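Local coordinates for prolyl endopeptidase (Myxococcus xanthus, PDB 2BKL), which probably cleaves oligopeptides on the carboxyl side of proline, and more slowly alanine, as a serine peptidase of the S9A family, at residues A[612-617]-A[647-652]. Residues are numbered along the deposited sequence; the frame is centred on the assembly and turned at random.
Sequences AADHDD and ANAGHG
D614 grips the backbone of the 647-652 loop through both oxygens of its carboxylate. From CB, chi1 of 69° sets CG between the backbone N and the carbonyl carbon of D614, and this turns the carboxylate to the loop. Beyond CG, D614 OD2 accepts a hydrogen bond from N648 N at 2.9 Å and rests against A647 CA. D614 OD1 accepts one from A649 N at 3.0 Å, in a nearly straight bond. Both amides arrive on syn sides, somewhat out of the carboxylate plane. H615 ND1 adds a weak hydrogen bond to D614 OD1. An alanine in place of D614 would remove both acceptors, probably leaving the amides of N648 and A649 without their mates and the loop less firmly placed ahead of H651. The backbone answers in the other direction, H615 N donating to A649 O, and A613 CB packs on A649 CB at 3.9 Å. Further along, the D616 carboxylate and the H651 ring lie side by side, their planes 56° apart. H651 ND1 points its hydrogen at D616 OD2, 2.7 Å away and at 172°, with the oxygen almost in the ring plane. D616 OD1 accepts hydrogen bonds from the backbone N of R618 and of V619, which helps to fix the carboxylate's rotation. A water joins D617 OD1 to H651 N. H651 touches S533 and the bound benzyloxycarbonyl-alanyl-proline. The loops after strands 607-613 and 641-646 thus bring D616 and H651 together in an arrangement consistent with the Asp and His of a Ser-His-Asp triad, with S533 as the probable nucleophile, as in alpha/beta-hydrolases.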
loop_
_atom_site.group_PDB
_atom_site.type_symbol
_atom_site.label_atom_id
_atom_site.label_comp_id
_atom_site.label_asym_id
_atom_site.label_seq_id
_atom_site.Cartn_x
_atom_site.Cartn_y
_atom_site.Cartn_z
ATOM N N ALA A 612 14.394 -8.164 2.366
ATOM C CA ALA A 612 13.490 -8.770 3.339
ATOM C C ALA A 612 13.461 -7.957 4.624
ATOM O O ALA A 612 14.257 -7.048 4.840
ATOM C CB ALA A 612 13.926 -10.180 3.618
ATOM N N ALA A 613 12.463 -8.262 5.442
ATOM C CA ALA A 613 12.206 -7.594 6.714
ATOM C C ALA A 613 11.997 -8.656 7.775
ATOM O O ALA A 613 11.195 -9.579 7.584
ATOM C CB ALA A 613 10.987 -6.725 6.609
ATOM N N ASP A 614 12.669 -8.502 8.908
ATOM C CA ASP A 614 12.664 -9.528 9.955
ATOM C C ASP A 614 11.365 -9.690 10.735
ATOM O O ASP A 614 11.167 -10.729 11.362
ATOM C CB ASP A 614 13.854 -9.383 10.921
ATOM C CG ASP A 614 13.788 -8.166 11.812
ATOM O OD1 ASP A 614 12.841 -7.358 11.686
ATOM O OD2 ASP A 614 14.683 -7.963 12.671
ATOM N N HIS A 615 10.493 -8.687 10.707
ATOM C CA HIS A 615 9.257 -8.733 11.484
ATOM C C HIS A 615 8.038 -8.519 10.601
ATOM O O HIS A 615 7.028 -7.988 11.039
ATOM C CB HIS A 615 9.270 -7.678 12.592
ATOM C CG HIS A 615 9.915 -8.134 13.853
ATOM N ND1 HIS A 615 11.234 -7.875 14.144
ATOM C CD2 HIS A 615 9.417 -8.821 14.906
ATOM C CE1 HIS A 615 11.527 -8.382 15.329
ATOM N NE2 HIS A 615 10.444 -8.962 15.814
ATOM N N ASP A 616 8.107 -8.994 9.372
ATOM C CA ASP A 616 6.948 -8.929 8.473
ATOM C C ASP A 616 5.903 -9.959 8.891
ATOM O O ASP A 616 6.022 -11.156 8.627
ATOM C CB ASP A 616 7.392 -9.121 7.028
ATOM C CG ASP A 616 6.317 -8.781 6.026
ATOM O OD1 ASP A 616 5.107 -8.709 6.406
ATOM O OD2 ASP A 616 6.630 -8.557 4.834
ATOM N N ASP A 617 4.880 -9.463 9.574
ATOM C CA ASP A 617 3.753 -10.286 10.027
ATOM C C ASP A 617 2.553 -10.273 9.072
ATOM O O ASP A 617 1.431 -10.645 9.431
ATOM C CB ASP A 617 3.304 -9.909 11.469
ATOM C CG ASP A 617 2.848 -8.464 11.614
ATOM O OD1 ASP A 617 3.033 -7.663 10.676
ATOM O OD2 ASP A 617 2.280 -8.082 12.693
ATOM N N ALA A 647 16.591 -5.176 9.906
ATOM C CA ALA A 647 16.310 -5.410 11.301
ATOM C C ALA A 647 15.171 -4.522 11.811
ATOM O O ALA A 647 14.991 -3.407 11.339
ATOM C CB ALA A 647 17.560 -5.180 12.129
ATOM N N ASN A 648 14.414 -5.054 12.753
ATOM C CA ASN A 648 13.319 -4.353 13.409
ATOM C C ASN A 648 12.372 -3.720 12.425
ATOM O O ASN A 648 12.031 -2.556 12.530
ATOM C CB ASN A 648 13.888 -3.336 14.390
ATOM C CG ASN A 648 14.788 -3.993 15.410
ATOM O OD1 ASN A 648 14.358 -4.869 16.145
ATOM N ND2 ASN A 648 16.037 -3.626 15.401
ATOM N N ALA A 649 11.940 -4.522 11.468
ATOM C CA ALA A 649 11.197 -4.012 10.343
ATOM C C ALA A 649 9.963 -4.844 10.055
ATOM O O ALA A 649 10.029 -6.065 9.957
ATOM C CB ALA A 649 12.087 -3.970 9.114
ATOM N N GLY A 650 8.839 -4.154 9.903
ATOM C CA GLY A 650 7.620 -4.737 9.380
ATOM C C GLY A 650 7.581 -4.698 7.867
ATOM O O GLY A 650 8.585 -4.401 7.202
ATOM N N HIS A 651 6.398 -4.991 7.346
ATOM C CA HIS A 651 6.154 -5.104 5.914
ATOM C C HIS A 651 6.558 -3.854 5.159
ATOM O O HIS A 651 7.054 -3.930 4.025
ATOM C CB HIS A 651 4.687 -5.407 5.647
ATOM C CG HIS A 651 4.416 -5.756 4.225
ATOM N ND1 HIS A 651 4.954 -6.874 3.635
ATOM C CD2 HIS A 651 3.725 -5.107 3.257
ATOM C CE1 HIS A 651 4.609 -6.906 2.358
ATOM N NE2 HIS A 651 3.838 -5.862 2.108
ATOM N N GLY A 652 6.396 -2.699 5.786
ATOM C CA GLY A 652 6.780 -1.452 5.157
ATOM C C GLY A 652 8.095 -0.867 5.646
ATOM O O GLY A 652 8.326 0.318 5.455
HETATM O O HOH W 1 4.047 -5.766 8.879
#